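PDB 4L8J: putative efflux transporter from Bacteroides eggerthii, which probably serves as the periplasmic adaptor (membrane-fusion) subunit of a bacterial efflux pump of the HlyD family, bridging an inner-membrane transporter and an outer-membrane channel. Local coordinates for residues Y119-S122 with T123-R127; R142-E145 with N146-V150; N111-K114 with A115-A118; I219-D223 with A224-R228. All blocks are in the same frame, centred on the assembly; numbering follows the deposited sequence. Where two conformers were deposited one is given.

Contact 1 (Y119-S122 with T123-R127); sequences YELS and TNNMR
The carbonyl oxygen of Tyr119 is gripped twice by one residue: Thr123 N reaches Tyr119 O at 2.9 Å as the regular helical bond, and Thr123 OG1 also donates to Tyr119 O at 2.8 Å. The hydroxyl comes from above the carbonyl plane, 35° out of it, whereas the amide is tilted less. A third donor, Ser122 OG, lies 3.3 Å from Tyr119 O, but this bond is doubtful because Ser122 has two conformers. The threonine torsion explains the second grip: OG1 stands beside the backbone N and anti to the carbonyl carbon (chi1 -69°), which swings it back toward the preceding turn. There it also hangs over one face of the Tyr119 ring, near the rim, with CE1 of Tyr119 3.7 Å from OG1 of Thr123. With CG anti to the backbone N (chi1 -173°), the ring stands out from the helix and leans slightly toward the next turn, and its hydroxyl bonds to Tyr74 OH of helix 68-95. Two residues on, on another side of the helix, Leu121 and Asn125 make a looser pair, CG of Leu121 approaching ND2 of Asn125 at 4.1 Å. Near the helix end Arg127 NH1 makes a weak, bent bond of 2.8 Å to Asn124 OD1. Against helix 68-95, Tyr119, Ser122 and Met126 (selenomethionine) touch Lys78, Asp77 and Ser71. A threonine hydroxyl returned to the carbonyl four residues back is a familiar helix feature; here it belongs to the second arm of the alpha-helical hairpin characteristic of membrane-fusion proteins.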
loop_
_atom_site.group_PDB
_atom_site.type_symbol
_atom_site.label_atom_id
_atom_site.label_comp_id
_atom_site.label_asym_id
_atom_site.label_seq_id
_atom_site.Cartn_x
_atom_site.Cartn_y
_atom_site.Cartn_z
ATOM N N TYR A 119 -60.613 55.839 6.060
ATOM C CA TYR A 119 -60.504 55.371 4.668
ATOM C C TYR A 119 -59.412 54.268 4.527
ATOM O O TYR A 119 -59.598 53.331 3.751
ATOM C CB TYR A 119 -60.237 56.553 3.728
ATOM C CG TYR A 119 -60.267 56.254 2.238
ATOM C CD1 TYR A 119 -61.129 55.292 1.711
ATOM C CD2 TYR A 119 -59.496 56.992 1.347
ATOM C CE1 TYR A 119 -61.173 55.032 0.338
ATOM C CE2 TYR A 119 -59.560 56.768 -0.025
ATOM C CZ TYR A 119 -60.389 55.780 -0.527
ATOM O OH TYR A 119 -60.426 55.579 -1.884
ATOM N N GLU A 120 -58.311 54.356 5.284
ATOM C CA GLU A 120 -57.258 53.336 5.243
ATOM C C GLU A 120 -57.789 51.993 5.754
ATOM O O GLU A 120 -57.501 50.957 5.163
ATOM C CB GLU A 120 -56.037 53.769 6.057
ATOM C CG GLU A 120 -55.230 54.870 5.390
ATOM C CD GLU A 120 -54.116 55.489 6.216
ATOM O OE1 GLU A 120 -54.177 55.430 7.466
ATOM O OE2 GLU A 120 -53.195 56.067 5.598
ATOM N N LEU A 121 -58.569 52.023 6.844
ATOM C CA LEU A 121 -59.183 50.844 7.453
ATOM C C LEU A 121 -60.193 50.211 6.481
ATOM O O LEU A 121 -60.149 48.994 6.307
ATOM C CB LEU A 121 -59.864 51.228 8.794
ATOM C CG LEU A 121 -60.697 50.136 9.490
ATOM C CD1 LEU A 121 -59.815 49.000 10.009
ATOM C CD2 LEU A 121 -61.506 50.729 10.626
ATOM N N SER A 122 -61.077 51.035 5.836
ATOM C CA SER A 122 -62.060 50.504 4.893
ATOM C C SER A 122 -61.370 49.964 3.616
ATOM O O SER A 122 -61.878 49.013 3.025
ATOM C CB SER A 122 -63.145 51.535 4.567
ATOM O OG SER A 122 -62.754 52.551 3.659
ATOM N N THR A 123 -60.213 50.543 3.213
ATOM C CA THR A 123 -59.415 50.088 2.053
ATOM C C THR A 123 -58.871 48.679 2.351
ATOM O O THR A 123 -58.926 47.808 1.483
ATOM C CB THR A 123 -58.279 51.099 1.734
ATOM O OG1 THR A 123 -58.860 52.299 1.235
ATOM C CG2 THR A 123 -57.281 50.583 0.710
ATOM N N ASN A 124 -58.393 48.451 3.584
ATOM C CA ASN A 124 -57.876 47.158 4.016
ATOM C C ASN A 124 -58.989 46.120 4.112
ATOM O O ASN A 124 -58.798 44.987 3.667
ATOM C CB ASN A 124 -57.166 47.277 5.360
ATOM C CG ASN A 124 -55.828 47.986 5.310
ATOM O OD1 ASN A 124 -55.162 48.074 4.265
ATOM N ND2 ASN A 124 -55.387 48.466 6.463
ATOM N N ASN A 125 -60.147 46.506 4.689
ATOM C CA ASN A 125 -61.308 45.627 4.848
ATOM C C ASN A 125 -61.813 45.158 3.489
ATOM O O ASN A 125 -62.177 43.994 3.347
ATOM C CB ASN A 125 -62.410 46.341 5.635
ATOM C CG ASN A 125 -62.121 46.494 7.112
ATOM O OD1 ASN A 125 -61.143 45.969 7.651
ATOM N ND2 ASN A 125 -62.970 47.223 7.803
HETATM N N MSE A 126 -61.783 46.050 2.481
HETATM C CA MSE A 126 -62.187 45.776 1.097
HETATM C C MSE A 126 -61.248 44.736 0.461
HETATM O O MSE A 126 -61.709 43.787 -0.161
HETATM C CB MSE A 126 -62.179 47.092 0.303
HETATM C CG MSE A 126 -62.900 47.010 -1.018
HETATM SE SE MSE A 126 -64.849 46.730 -0.860
HETATM C CE MSE A 126 -65.337 48.027 -2.346
ATOM N N ARG A 127 -59.930 44.904 0.646
ATOM C CA ARG A 127 -58.921 43.961 0.160
ATOM C C ARG A 127 -59.081 42.624 0.889
ATOM O O ARG A 127 -58.975 41.561 0.265
ATOM C CB ARG A 127 -57.520 44.563 0.406
ATOM C CG ARG A 127 -56.335 43.648 0.091
ATOM C CD ARG A 127 -55.124 44.076 0.891
ATOM N NE ARG A 127 -55.231 43.693 2.307
ATOM C CZ ARG A 127 -54.826 44.453 3.323
ATOM N NH1 ARG A 127 -54.309 45.654 3.098
ATOM N NH2 ARG A 127 -54.949 44.022 4.574
#

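Contact 2 (R142-E145 with N146-V150). With GOL (glycerol), chain F.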
loop_
_atom_site.group_PDB
_atom_site.type_symbol
_atom_site.label_atom_id
_atom_site.label_comp_id
_atom_site.label_asym_id
_atom_site.label_seq_id
_atom_site.Cartn_x
_atom_site.Cartn_y
_atom_site.Cartn_z
ATOM N N ARG A 142 -60.582 21.684 4.494
ATOM C CA ARG A 142 -61.579 22.716 4.281
ATOM C C ARG A 142 -62.448 22.740 5.544
ATOM O O ARG A 142 -63.158 21.761 5.816
ATOM C CB ARG A 142 -62.389 22.398 3.027
ATOM C CG ARG A 142 -63.033 23.604 2.414
ATOM C CD ARG A 142 -63.314 23.307 0.974
ATOM N NE ARG A 142 -64.716 22.983 0.788
ATOM C CZ ARG A 142 -65.410 23.282 -0.301
ATOM N NH1 ARG A 142 -64.817 23.872 -1.334
ATOM N NH2 ARG A 142 -66.691 22.977 -0.377
ATOM N N LEU A 143 -62.348 23.827 6.338
ATOM C CA LEU A 143 -62.997 23.946 7.651
ATOM C C LEU A 143 -64.385 24.574 7.645
ATOM O O LEU A 143 -65.095 24.498 8.658
ATOM C CB LEU A 143 -62.091 24.761 8.588
ATOM C CG LEU A 143 -60.682 24.209 8.793
ATOM C CD1 LEU A 143 -59.803 25.224 9.474
ATOM C CD2 LEU A 143 -60.702 22.892 9.569
ATOM N N VAL A 144 -64.776 25.206 6.536
ATOM C CA VAL A 144 -66.062 25.889 6.428
ATOM C C VAL A 144 -66.764 25.466 5.149
ATOM O O VAL A 144 -66.178 24.771 4.329
ATOM C CB VAL A 144 -65.876 27.444 6.487
ATOM C CG1 VAL A 144 -65.563 27.917 7.903
ATOM C CG2 VAL A 144 -64.786 27.905 5.519
ATOM N N GLU A 145 -68.005 25.919 4.975
ATOM C CA GLU A 145 -68.849 25.678 3.808
ATOM C C GLU A 145 -69.170 26.991 3.128
ATOM O O GLU A 145 -69.120 28.034 3.782
ATOM C CB GLU A 145 -70.166 24.983 4.226
ATOM C CG GLU A 145 -70.007 23.534 4.642
ATOM C CD GLU A 145 -70.413 22.540 3.573
ATOM O OE1 GLU A 145 -71.585 22.584 3.130
ATOM O OE2 GLU A 145 -69.560 21.706 3.189
ATOM N N ASN A 146 -69.563 26.952 1.843
ATOM C CA ASN A 146 -69.953 28.175 1.150
ATOM C C ASN A 146 -71.292 28.669 1.713
ATOM O O ASN A 146 -72.069 27.867 2.222
ATOM C CB ASN A 146 -70.007 27.978 -0.363
ATOM C CG ASN A 146 -70.008 29.277 -1.144
ATOM O OD1 ASN A 146 -69.832 30.352 -0.581
ATOM N ND2 ASN A 146 -70.185 29.212 -2.465
ATOM N N TYR A 147 -71.504 30.000 1.708
ATOM C CA TYR A 147 -72.671 30.734 2.237
ATOM C C TYR A 147 -72.750 30.630 3.789
ATOM O O TYR A 147 -73.747 31.044 4.378
ATOM C CB TYR A 147 -74.006 30.376 1.530
ATOM C CG TYR A 147 -74.022 30.793 0.071
ATOM C CD1 TYR A 147 -74.214 32.123 -0.293
ATOM C CD2 TYR A 147 -73.757 29.873 -0.942
ATOM C CE1 TYR A 147 -74.201 32.520 -1.635
ATOM C CE2 TYR A 147 -73.728 30.259 -2.285
ATOM C CZ TYR A 147 -73.962 31.582 -2.629
ATOM O OH TYR A 147 -73.953 31.962 -3.954
ATOM N N GLN A 148 -71.663 30.170 4.443
ATOM C CA GLN A 148 -71.531 30.122 5.907
ATOM C C GLN A 148 -70.954 31.470 6.406
ATOM O O GLN A 148 -70.058 32.044 5.773
ATOM C CB GLN A 148 -70.634 28.939 6.330
ATOM C CG GLN A 148 -70.152 28.896 7.792
ATOM C CD GLN A 148 -69.420 27.612 8.145
ATOM O OE1 GLN A 148 -69.455 26.609 7.417
ATOM N NE2 GLN A 148 -68.758 27.593 9.294
ATOM N N ARG A 149 -71.477 31.962 7.544
ATOM C CA ARG A 149 -71.053 33.216 8.173
ATOM C C ARG A 149 -69.890 32.925 9.121
ATOM O O ARG A 149 -69.932 31.939 9.869
ATOM C CB ARG A 149 -72.242 33.895 8.890
ATOM C CG ARG A 149 -73.324 34.361 7.916
ATOM C CD ARG A 149 -74.502 35.047 8.592
ATOM N NE ARG A 149 -75.371 35.726 7.625
ATOM C CZ ARG A 149 -76.436 35.171 7.045
ATOM N NH1 ARG A 149 -76.777 33.918 7.324
ATOM N NH2 ARG A 149 -77.166 35.866 6.180
ATOM N N VAL A 150 -68.812 33.727 9.015
ATOM C CA VAL A 150 -67.578 33.566 9.796
ATOM C C VAL A 150 -67.124 34.899 10.403
ATOM O O VAL A 150 -67.498 35.969 9.915
ATOM C CB VAL A 150 -66.407 32.936 8.965
ATOM C CG1 VAL A 150 -66.725 31.510 8.529
ATOM C CG2 VAL A 150 -66.015 33.809 7.766
HETATM C C1 GOL F . -69.673 23.608 -0.785
HETATM O O1 GOL F . -69.506 24.141 0.523
HETATM C C2 GOL F . -69.313 24.651 -1.816
HETATM O O2 GOL F . -68.241 24.192 -2.658
HETATM C C3 GOL F . -70.521 24.968 -2.665
HETATM O O3 GOL F . -71.596 25.456 -1.872
#
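Glu145 to Gln148 form a type II beta turn, with Tyr147 at its third position in a left-handed conformation (phi 67°), and the closing bond from Gln148 N to Glu145 O is weak at 3.4 Å. The Gln148 side chain adds a second link across the turn. Its chain runs extended beyond CG and crosses the Glu145 side chain at about a right angle, bringing OE1 of Gln148 within 2.9 Å of Glu145 N. The Glu145 N-H approaches from well above the plane of the side-chain carbonyl, 47° out of it. The NE2 branch of the Gln148 amide meets Val144, whose CG1 is 3.5 Å from NE2 of Gln148. That methyl also meets Val150, CG1 of Val144 to CG1 of Val150 at 3.8 Å, the two side chains crossing steeply; both valines rest on Ile45 and Ile156. A glycerol, probably from the crystallisation liquor, bridges Arg142 and Asn146: Arg142 NH2 reaches its O2 at 3.0 Å in the guanidinium plane, and Asn146 N points almost straight at its O1, 3.1 Å away (173°). Arg142 NH1 is held separately by Val50 O. The loop takes the chain from strand 137-142 in one four-stranded sheet to strand 149-150 in the other, a sheet-to-sheet connection of the barrel-sandwich hybrid domain.

Contact 3 (N111-K114 with A115-A118); sequences NYQK and AKSA
Tyr112 and Lys116 lie side by side and point the same way, one turn apart on the second arm of the helical hairpin of this membrane-fusion protein. Both leave the helix with CG anti to the backbone N (chi1 168° for Tyr112, -174° for Lys116), which sets the lysine chain alongside the phenol ring. It meets the ring obliquely, CD of Lys116 lying 4.0 Å from CE2 of Tyr112. Gln113 also runs beside the lysine, pointing the same way: bent at its second torsion, it brings OE1 to 4.0 Å from CD of Lys116, giving the methylene chain two neighbours. The polar end of the tyrosine looks to the other arm, where its OH bonds to Tyr81 OH and the two rings meet; Ala115 touches Ala84 of the same helix 68-95. A leucine in place of Tyr112 would probably leave the Tyr81 hydroxyl without this partner and take from the Lys116 methylenes the ring they lie beside. Facing another way, Ser117 N donates to Gln113 O at 2.8 Å, nearly straight at 167°, and Ser117 OG adds a weak bond to that same Gln113 O at 3.2 Å.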
loop_
_atom_site.group_PDB
_atom_site.type_symbol
_atom_site.label_atom_id
_atom_site.label_comp_id
_atom_site.label_asym_id
_atom_site.label_seq_id
_atom_site.Cartn_x
_atom_site.Cartn_y
_atom_site.Cartn_z
ATOM N N ASN A 111 -59.300 66.718 11.397
ATOM C CA ASN A 111 -60.412 66.089 10.671
ATOM C C ASN A 111 -59.928 65.264 9.476
ATOM O O ASN A 111 -60.479 64.197 9.190
ATOM C CB ASN A 111 -61.402 67.146 10.186
ATOM C CG ASN A 111 -62.323 67.708 11.250
ATOM O OD1 ASN A 111 -62.389 67.215 12.384
ATOM N ND2 ASN A 111 -63.099 68.740 10.888
ATOM N N TYR A 112 -58.896 65.756 8.781
ATOM C CA TYR A 112 -58.303 65.074 7.635
ATOM C C TYR A 112 -57.654 63.759 8.076
ATOM O O TYR A 112 -57.873 62.742 7.425
ATOM C CB TYR A 112 -57.283 65.994 6.944
ATOM C CG TYR A 112 -56.421 65.287 5.924
ATOM C CD1 TYR A 112 -56.918 64.970 4.661
ATOM C CD2 TYR A 112 -55.133 64.869 6.244
ATOM C CE1 TYR A 112 -56.146 64.271 3.735
ATOM C CE2 TYR A 112 -54.355 64.163 5.329
ATOM C CZ TYR A 112 -54.856 63.891 4.066
ATOM O OH TYR A 112 -54.085 63.201 3.163
ATOM N N GLN A 113 -56.855 63.767 9.166
ATOM C CA GLN A 113 -56.214 62.542 9.648
ATOM C C GLN A 113 -57.270 61.512 10.084
ATOM O O GLN A 113 -57.112 60.335 9.793
ATOM C CB GLN A 113 -55.214 62.828 10.783
ATOM C CG GLN A 113 -54.089 63.824 10.377
ATOM C CD GLN A 113 -52.969 63.320 9.462
ATOM O OE1 GLN A 113 -53.030 62.242 8.844
ATOM N NE2 GLN A 113 -51.908 64.112 9.357
ATOM N N LYS A 114 -58.359 61.964 10.741
ATOM C CA LYS A 114 -59.479 61.111 11.155
ATOM C C LYS A 114 -60.093 60.451 9.923
ATOM O O LYS A 114 -60.215 59.235 9.899
ATOM C CB LYS A 114 -60.534 61.934 11.935
ATOM C CG LYS A 114 -60.092 62.239 13.371
ATOM C CD LYS A 114 -60.740 63.512 13.945
ATOM C CE LYS A 114 -60.196 63.907 15.308
ATOM N NZ LYS A 114 -58.742 64.249 15.282
ATOM N N ALA A 115 -60.416 61.250 8.882
ATOM C CA ALA A 115 -60.979 60.780 7.615
ATOM C C ALA A 115 -60.010 59.828 6.892
ATOM O O ALA A 115 -60.441 58.802 6.383
ATOM C CB ALA A 115 -61.319 61.959 6.725
ATOM N N LYS A 116 -58.702 60.160 6.886
ATOM C CA LYS A 116 -57.640 59.353 6.287
ATOM C C LYS A 116 -57.561 57.980 6.962
ATOM O O LYS A 116 -57.547 56.968 6.265
ATOM C CB LYS A 116 -56.278 60.083 6.374
ATOM C CG LYS A 116 -55.161 59.363 5.636
ATOM C CD LYS A 116 -53.887 60.185 5.547
ATOM C CE LYS A 116 -52.927 59.594 4.548
ATOM N NZ LYS A 116 -53.490 59.577 3.167
ATOM N N SER A 117 -57.506 57.947 8.309
ATOM C CA SER A 117 -57.439 56.704 9.085
ATOM C C SER A 117 -58.675 55.805 8.833
ATOM O O SER A 117 -58.507 54.600 8.639
ATOM C CB SER A 117 -57.292 57.010 10.569
ATOM O OG SER A 117 -55.997 57.528 10.824
ATOM N N ALA A 118 -59.880 56.397 8.755
ATOM C CA ALA A 118 -61.134 55.684 8.473
ATOM C C ALA A 118 -61.102 55.069 7.068
ATOM O O ALA A 118 -61.469 53.900 6.909
ATOM C CB ALA A 118 -62.329 56.617 8.620
#

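Contact 4 (I219-D223 with A224-R228); sequences IIIDD and AAFDR
The Phe226 ring meets Ile221 obliquely, the methyl CG2 of Ile221 coming 3.5 Å from CG of Phe226 and nearly as close to CB; the two side chains cross at about a right angle. Phe198 packs against Phe226 edge-to-face. The second flat group is the Asp223 carboxylate. Its OD1 takes Ala225 N at 3.0 Å on the anti side, 20° out of the carboxylate plane, while OD2 accepts from Asn199 N. With CG anti to the backbone N (chi1 -162°), the carboxylate is turned toward the following residues, closing an Asx turn. The backbone from Asp223 to Phe226 forms a type I beta turn, overlapping the Asx turn: Phe226 N donates to Asp223 O at 3.1 Å, from high above the carbonyl plane. An alanine at Asp223 takes away both oxygens, would probably leave Ala225 N and Asn199 N without these acceptors, and could free the turn to shift. A water lies 3.2 Å from Asp223 O and 3.0 Å from Phe226 O. Phe226 then centres an inverse gamma turn that redirects the chain. The turn follows directly on strand 215-221 of the six-stranded antiparallel barrel, where Ile221 packs on Ile167, Val188 and Phe190 of strands 166-171 and 185-190, and Asp223 touches Phe198 of the adjacent strand 198-205.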
loop_
_atom_site.group_PDB
_atom_site.type_symbol
_atom_site.label_atom_id
_atom_site.label_comp_id
_atom_site.label_asym_id
_atom_site.label_seq_id
_atom_site.Cartn_x
_atom_site.Cartn_y
_atom_site.Cartn_z
ATOM N N ILE A 219 -31.763 17.479 4.592
ATOM C CA ILE A 219 -31.511 17.667 3.181
ATOM C C ILE A 219 -32.836 18.097 2.527
ATOM O O ILE A 219 -33.900 17.871 3.105
ATOM C CB ILE A 219 -30.876 16.428 2.494
ATOM C CG1 ILE A 219 -31.793 15.171 2.607
ATOM C CG2 ILE A 219 -29.452 16.157 3.015
ATOM C CD1 ILE A 219 -31.339 13.966 1.707
ATOM N N ILE A 220 -32.764 18.731 1.341
ATOM C CA ILE A 220 -33.942 19.166 0.585
ATOM C C ILE A 220 -33.841 18.627 -0.840
ATOM O O ILE A 220 -32.769 18.674 -1.453
ATOM C CB ILE A 220 -34.134 20.705 0.617
ATOM C CG1 ILE A 220 -34.318 21.200 2.052
ATOM C CG2 ILE A 220 -35.341 21.150 -0.256
ATOM C CD1 ILE A 220 -34.031 22.668 2.206
ATOM N N ILE A 221 -34.951 18.090 -1.354
ATOM C CA ILE A 221 -35.000 17.593 -2.735
ATOM C C ILE A 221 -34.788 18.786 -3.675
ATOM O O ILE A 221 -35.425 19.847 -3.516
ATOM C CB ILE A 221 -36.320 16.829 -3.023
ATOM C CG1 ILE A 221 -36.469 15.584 -2.091
ATOM C CG2 ILE A 221 -36.423 16.448 -4.513
ATOM C CD1 ILE A 221 -35.538 14.400 -2.393
ATOM N N ASP A 222 -33.821 18.625 -4.585
ATOM C CA ASP A 222 -33.403 19.633 -5.542
ATOM C C ASP A 222 -33.189 18.939 -6.867
ATOM O O ASP A 222 -32.056 18.612 -7.247
ATOM C CB ASP A 222 -32.133 20.324 -5.032
ATOM C CG ASP A 222 -31.770 21.586 -5.780
ATOM O OD1 ASP A 222 -32.496 21.938 -6.739
ATOM O OD2 ASP A 222 -30.773 22.238 -5.394
ATOM N N ASP A 223 -34.301 18.618 -7.522
ATOM C CA ASP A 223 -34.301 17.853 -8.754
ATOM C C ASP A 223 -35.525 18.216 -9.583
ATOM O O ASP A 223 -36.649 18.131 -9.082
ATOM C CB ASP A 223 -34.283 16.337 -8.428
ATOM C CG ASP A 223 -33.859 15.451 -9.574
ATOM O OD1 ASP A 223 -34.386 15.635 -10.695
ATOM O OD2 ASP A 223 -33.055 14.525 -9.341
ATOM N N ALA A 224 -35.305 18.603 -10.852
ATOM C CA ALA A 224 -36.372 18.989 -11.787
ATOM C C ALA A 224 -37.394 17.847 -11.993
ATOM O O ALA A 224 -38.591 18.126 -12.106
ATOM C CB ALA A 224 -35.770 19.396 -13.127
ATOM N N ALA A 225 -36.918 16.567 -11.990
ATOM C CA ALA A 225 -37.768 15.383 -12.172
ATOM C C ALA A 225 -38.714 15.139 -10.984
ATOM O O ALA A 225 -39.665 14.360 -11.127
ATOM C CB ALA A 225 -36.917 14.150 -12.412
ATOM N N PHE A 226 -38.478 15.804 -9.829
ATOM C CA PHE A 226 -39.335 15.621 -8.661
ATOM C C PHE A 226 -40.628 16.403 -8.816
ATOM O O PHE A 226 -40.741 17.549 -8.368
ATOM C CB PHE A 226 -38.627 15.982 -7.337
ATOM C CG PHE A 226 -39.417 15.518 -6.131
ATOM C CD1 PHE A 226 -39.606 14.163 -5.882
ATOM C CD2 PHE A 226 -39.979 16.436 -5.255
ATOM C CE1 PHE A 226 -40.347 13.734 -4.782
ATOM C CE2 PHE A 226 -40.709 16.007 -4.146
ATOM C CZ PHE A 226 -40.898 14.656 -3.922
ATOM N N ASP A 227 -41.592 15.763 -9.492
ATOM C CA ASP A 227 -42.940 16.266 -9.758
ATOM C C ASP A 227 -43.851 15.686 -8.681
ATOM O O ASP A 227 -44.045 14.467 -8.630
ATOM C CB ASP A 227 -43.360 15.830 -11.174
ATOM C CG ASP A 227 -44.566 16.522 -11.778
ATOM O OD1 ASP A 227 -45.395 17.067 -11.006
ATOM O OD2 ASP A 227 -44.710 16.481 -13.021
ATOM N N ARG A 228 -44.355 16.544 -7.782
ATOM C CA ARG A 228 -45.177 16.110 -6.646
ATOM C C ARG A 228 -46.595 15.663 -7.063
ATOM O O ARG A 228 -47.288 15.025 -6.264
ATOM C CB ARG A 228 -45.234 17.193 -5.567
ATOM C CG ARG A 228 -43.870 17.423 -4.919
ATOM C CD ARG A 228 -43.905 18.455 -3.813
ATOM N NE ARG A 228 -44.435 17.892 -2.574
ATOM C CZ ARG A 228 -44.114 18.326 -1.362
ATOM N NH1 ARG A 228 -43.238 19.313 -1.213
ATOM N NH2 ARG A 228 -44.637 17.752 -0.285
HETATM O O HOH W 1 -39.102 20.099 -8.687
#

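How the contacts relate
Along the chain the order is contact 3, contact 1, contact 2, contact 4. Contacts 3 and 1 adjoin on helix 102-127, their centres about 13 Å apart, and both face helix 68-95, the other arm of the hairpin. Contact 2 follows in the sandwich of two four-stranded sheets from which the hairpin projects, its centre about 23 Å from that of contact 1. Contact 4 lies in the separate six-stranded barrel, with centres about 35 Å from contact 2 and 51 Å from contact 3. The series thus runs from hairpin through sandwich to barrel, an elongated arrangement consistent with an adaptor that spans part of an efflux assembly.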